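Local coordinates for protein polysaccharide deacetylase (PDB 4HD5) that probably hydrolyses carbon-nitrogen bonds other than peptide bonds, as a zinc-binding deacetylase of polysaccharides with a NodB-like barrel domain, at residues Gln158-Lys161 against Asp162-Val165; Gly243-Thr247 against Ser248-Glu252. All blocks are in the same frame, centred on the assembly; numbering follows the deposited sequence.

Interaction 1 of 2, residues Gln158-Lys161 against Asp162-Val165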
loop_
_atom_site.group_PDB
_atom_site.type_symbol
_atom_site.label_atom_id
_atom_site.label_comp_id
_atom_site.label_asym_id
_atom_site.label_seq_id
_atom_site.Cartn_x
_atom_site.Cartn_y
_atom_site.Cartn_z
ATOM N N GLN A 158 -9.782 -30.299 3.012
ATOM C CA GLN A 158 -11.037 -29.525 3.041
ATOM C C GLN A 158 -11.048 -28.380 2.018
ATOM O O GLN A 158 -11.686 -27.349 2.231
ATOM C CB GLN A 158 -11.348 -29.020 4.473
ATOM C CG GLN A 158 -10.572 -27.796 4.974
ATOM C CD GLN A 158 -9.220 -28.143 5.601
ATOM O OE1 GLN A 158 -8.495 -29.007 5.107
ATOM N NE2 GLN A 158 -8.877 -27.461 6.683
ATOM N N GLY A 159 -10.350 -28.589 0.906
ATOM C CA GLY A 159 -10.263 -27.616 -0.174
ATOM C C GLY A 159 -9.036 -27.840 -1.034
ATOM O O GLY A 159 -8.460 -28.932 -1.051
ATOM N N ILE A 160 -8.643 -26.793 -1.747
ATOM C CA ILE A 160 -7.492 -26.828 -2.636
ATOM C C ILE A 160 -6.236 -26.687 -1.778
ATOM O O ILE A 160 -6.085 -25.690 -1.086
ATOM C CB ILE A 160 -7.572 -25.702 -3.694
ATOM C CG1 ILE A 160 -8.884 -25.830 -4.490
ATOM C CG2 ILE A 160 -6.347 -25.733 -4.596
ATOM C CD1 ILE A 160 -9.151 -24.741 -5.512
ATOM N N LYS A 161 -5.349 -27.684 -1.831
ATOM C CA LYS A 161 -4.195 -27.753 -0.922
ATOM C C LYS A 161 -3.387 -26.467 -0.949
ATOM O O LYS A 161 -3.060 -25.896 0.098
ATOM C CB LYS A 161 -3.277 -28.938 -1.272
ATOM C CG LYS A 161 -2.281 -29.284 -0.173
ATOM C CD LYS A 161 -1.285 -30.389 -0.527
ATOM C CE LYS A 161 -1.940 -31.616 -1.149
ATOM N NZ LYS A 161 -1.052 -32.820 -1.110
ATOM N N ASP A 162 -3.074 -26.001 -2.150
ATOM C CA ASP A 162 -2.190 -24.842 -2.291
ATOM C C ASP A 162 -2.747 -23.560 -1.680
ATOM O O ASP A 162 -1.986 -22.623 -1.412
ATOM C CB ASP A 162 -1.820 -24.598 -3.758
ATOM C CG ASP A 162 -0.654 -23.633 -3.896
ATOM O OD1 ASP A 162 0.391 -23.899 -3.275
ATOM O OD2 ASP A 162 -0.790 -22.597 -4.577
ATOM N N LEU A 163 -4.058 -23.517 -1.458
ATOM C CA LEU A 163 -4.737 -22.338 -0.906
ATOM C C LEU A 163 -4.769 -22.296 0.632
ATOM O O LEU A 163 -5.320 -21.365 1.210
ATOM C CB LEU A 163 -6.182 -22.247 -1.444
ATOM C CG LEU A 163 -6.459 -21.437 -2.727
ATOM C CD1 LEU A 163 -5.319 -21.477 -3.726
ATOM C CD2 LEU A 163 -7.767 -21.877 -3.382
ATOM N N PHE A 164 -4.182 -23.291 1.285
ATOM C CA PHE A 164 -4.174 -23.372 2.736
ATOM C C PHE A 164 -2.814 -23.046 3.293
ATOM O O PHE A 164 -1.833 -23.689 2.936
ATOM C CB PHE A 164 -4.595 -24.762 3.196
ATOM C CG PHE A 164 -6.073 -24.930 3.210
ATOM C CD1 PHE A 164 -6.756 -25.124 2.025
ATOM C CD2 PHE A 164 -6.792 -24.816 4.393
ATOM C CE1 PHE A 164 -8.134 -25.260 2.013
ATOM C CE2 PHE A 164 -8.172 -24.933 4.390
ATOM C CZ PHE A 164 -8.841 -25.163 3.195
ATOM N N VAL A 165 -2.760 -22.036 4.149
ATOM C CA VAL A 165 -1.539 -21.693 4.871
ATOM C C VAL A 165 -1.805 -21.955 6.349
ATOM O O VAL A 165 -2.792 -21.460 6.904
ATOM C CB VAL A 165 -1.150 -20.216 4.635
ATOM C CG1 VAL A 165 -0.026 -19.795 5.572
ATOM C CG2 VAL A 165 -0.756 -19.992 3.171
#

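Interaction 2 of 2, residues Gly243-Thr247 against Ser248-Glu252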
loop_
_atom_site.group_PDB
_atom_site.type_symbol
_atom_site.label_atom_id
_atom_site.label_comp_id
_atom_site.label_asym_id
_atom_site.label_seq_id
_atom_site.Cartn_x
_atom_site.Cartn_y
_atom_site.Cartn_z
ATOM N N GLY A 243 -20.134 -22.304 6.976
ATOM C CA GLY A 243 -18.752 -22.327 6.506
ATOM C C GLY A 243 -18.191 -20.974 6.122
ATOM O O GLY A 243 -16.983 -20.833 5.903
ATOM N N ALA A 244 -19.065 -19.974 6.043
ATOM C CA ALA A 244 -18.646 -18.605 5.766
ATOM C C ALA A 244 -18.832 -17.744 7.010
ATOM O O ALA A 244 -19.525 -18.129 7.957
ATOM C CB ALA A 244 -19.436 -18.037 4.600
ATOM N N LEU A 245 -18.196 -16.581 7.005
ATOM C CA LEU A 245 -18.314 -15.644 8.115
ATOM C C LEU A 245 -19.774 -15.229 8.307
ATOM O O LEU A 245 -20.510 -15.072 7.331
ATOM C CB LEU A 245 -17.441 -14.418 7.864
ATOM C CG LEU A 245 -15.935 -14.685 7.789
ATOM C CD1 LEU A 245 -15.237 -13.574 7.029
ATOM C CD2 LEU A 245 -15.340 -14.861 9.177
ATOM N N SER A 246 -20.194 -15.069 9.561
ATOM C CA SER A 246 -21.528 -14.563 9.859
ATOM C C SER A 246 -21.473 -13.044 9.945
ATOM O O SER A 246 -20.400 -12.452 9.984
ATOM C CB SER A 246 -22.050 -15.123 11.179
ATOM O OG SER A 246 -21.339 -14.563 12.265
ATOM N N THR A 247 -22.637 -12.421 9.996
ATOM C CA THR A 247 -22.717 -10.977 10.158
ATOM C C THR A 247 -22.006 -10.519 11.444
ATOM O O THR A 247 -21.292 -9.516 11.446
ATOM C CB THR A 247 -24.188 -10.518 10.194
ATOM O OG1 THR A 247 -24.799 -10.774 8.923
ATOM C CG2 THR A 247 -24.289 -9.027 10.515
ATOM N N SER A 248 -22.212 -11.247 12.537
ATOM C CA SER A 248 -21.629 -10.836 13.818
ATOM C C SER A 248 -20.113 -11.019 13.800
ATOM O O SER A 248 -19.395 -10.260 14.441
ATOM C CB SER A 248 -22.279 -11.573 14.995
ATOM O OG SER A 248 -21.883 -12.928 15.013
ATOM N N GLU A 249 -19.622 -12.004 13.048
ATOM C CA GLU A 249 -18.178 -12.206 12.918
ATOM C C GLU A 249 -17.559 -11.085 12.088
ATOM O O GLU A 249 -16.536 -10.524 12.460
ATOM C CB GLU A 249 -17.866 -13.563 12.296
ATOM C CG GLU A 249 -18.158 -14.720 13.242
ATOM C CD GLU A 249 -18.013 -16.082 12.599
ATOM O OE1 GLU A 249 -18.338 -16.227 11.399
ATOM O OE2 GLU A 249 -17.593 -17.023 13.312
ATOM N N ILE A 250 -18.199 -10.752 10.974
ATOM C CA ILE A 250 -17.751 -9.628 10.155
ATOM C C ILE A 250 -17.720 -8.343 10.974
ATOM O O ILE A 250 -16.746 -7.590 10.916
ATOM C CB ILE A 250 -18.631 -9.458 8.903
ATOM C CG1 ILE A 250 -18.357 -10.613 7.940
ATOM C CG2 ILE A 250 -18.353 -8.126 8.213
ATOM C CD1 ILE A 250 -19.421 -10.817 6.896
ATOM N N LYS A 251 -18.777 -8.099 11.747
ATOM C CA LYS A 251 -18.845 -6.883 12.556
ATOM C C LYS A 251 -17.733 -6.829 13.602
ATOM O O LYS A 251 -17.109 -5.781 13.786
ATOM C CB LYS A 251 -20.220 -6.730 13.212
ATOM C CG LYS A 251 -21.278 -6.155 12.284
ATOM C CD LYS A 251 -22.465 -5.626 13.083
ATOM C CE LYS A 251 -23.347 -4.734 12.235
ATOM N NZ LYS A 251 -24.027 -5.539 11.194
ATOM N N GLU A 252 -17.464 -7.956 14.258
ATOM C CA GLU A 252 -16.362 -8.029 15.215
ATOM C C GLU A 252 -15.028 -7.672 14.531
ATOM O O GLU A 252 -14.235 -6.892 15.058
ATOM C CB GLU A 252 -16.303 -9.420 15.865
ATOM C CG GLU A 252 -15.099 -9.615 16.779
ATOM C CD GLU A 252 -15.136 -10.894 17.597
ATOM O OE1 GLU A 252 -16.025 -11.751 17.391
ATOM O OE2 GLU A 252 -14.253 -11.036 18.465
HETATM O O HOH W 1 -22.984 -15.613 14.340
#

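Interaction 1 of 2, residues Gln158-Lys161 against Asp162-Val165
The F164 ring has Q158 over one face and two backbone carbonyls at its rim. OE1 of Q158 lies over that face, while NE2 comes to 3.5 Å from CE2 of F164 and CG of Q158 to 3.6 Å from CZ. Amide and ring are neither stacked nor perpendicular, their planes 44° apart. The glutamine gets there because CG sits between its own backbone N and carbonyl carbon (chi1 78°) and the chain then bends at chi2, folding the amide back over the phenyl. Hydrogen bonds from H156 N to OE1 and from NE2 to D154 O hold the amide in place. In the plane of the ring, I160 O meets the edge at CD1, 3.2 Å away, and K161 O also lies near that plane. Y155 adds an edge-to-face contact with the same ring. Next to the phenyl the chain turns tightly: L163 N donates to I160 O at 3.0 Å, and F164 N to K161 O at 3.1 Å with the straighter N-H...O angle, 162°. Both donors stand well above the carbonyl planes. I160 O thus takes a hydrogen bond from L163 N and touches an aromatic edge as well. Beyond the turn, I160 and L163 run side by side in the same direction, with CD1 of I160 3.8 Å from CD2 of L163. The carboxylate of D162 takes no part in the turn's own bonds and is hydrogen-bonded through OD2 to ND1 of H347. These successive i to i+3 bonds mark a short 3-10 turn, here carrying the loop after strand 151-152 back to pair with A151 near the zinc site of the barrel.

Interaction 2 of 2, residues Gly243-Thr247 against Ser248-Glu252
S246 and E249 grip each other through two reciprocal hydrogen bonds. N of E249 donates to OG of S246 at 3.2 Å, and N of S246 donates to OE1 of E249 at 2.9 Å, with an N-H...O angle of 162°. The carboxylate oxygen is met on its anti side, 20° out of the carboxylate plane. The serine hydroxyl is set for its part by a chi1 of 71°, which tucks OG between the backbone N and carbonyl carbon, facing the first turn of the helix. CG of E249, turned beside its own backbone N, lies 3.3 Å from OG of S246, and the chain, extended beyond it, carries OE1 to S246 N and to within 3.3 Å of CA of L245. This exchange is a capping box, with S246 as N-cap of helix 247-255, whose opening turn has amides without partners in a preceding helical turn. Regular helical bonding begins at once: I250 N donates to S246 O almost in line with the carbonyl bond, and K251 N to T247 O. A water bridges the hydroxyls of S246 and S248, lying 2.8 Å from OG of S246. On the buried side, CB of L245 rests 3.9 Å from CG1 of I250, whose methylene also touches S246 O. T247 and K251 run side by side, CG2 of T247 3.6 Å from NZ of K251. The second shell fixes these groups in turn: K209 makes a salt bridge with OE1 of E249, so this oxygen serves the S246 amide and an ammonium, which would probably favour its charged form. D240 OD2 is hydrogen-bonded to OG1 of T247, NZ of K251 donates to I291 O of helix 277-292, and M212 of helix 211-221 lies against both L245 and E249.

Interactions 1 and 2 are separate local structures of the same polysaccharide deacetylase barrel, their centres 21 Å apart and their nearest atoms about 9 Å apart, without touching. Both lie near the zinc site of D206, H264 and H268, on the same side of the chain's centre. Interaction 1 is the nearer: the side chain of L163 is about 8 Å from the zinc ion, against about 12 Å for that of A244 in interaction 2. D206 is approached from both, its side chain about 6 Å from that of L163 and about 8 Å from that of A244. The loop before the capped helix bonds through its backbone to G207 and K209, just after D206 in the chain.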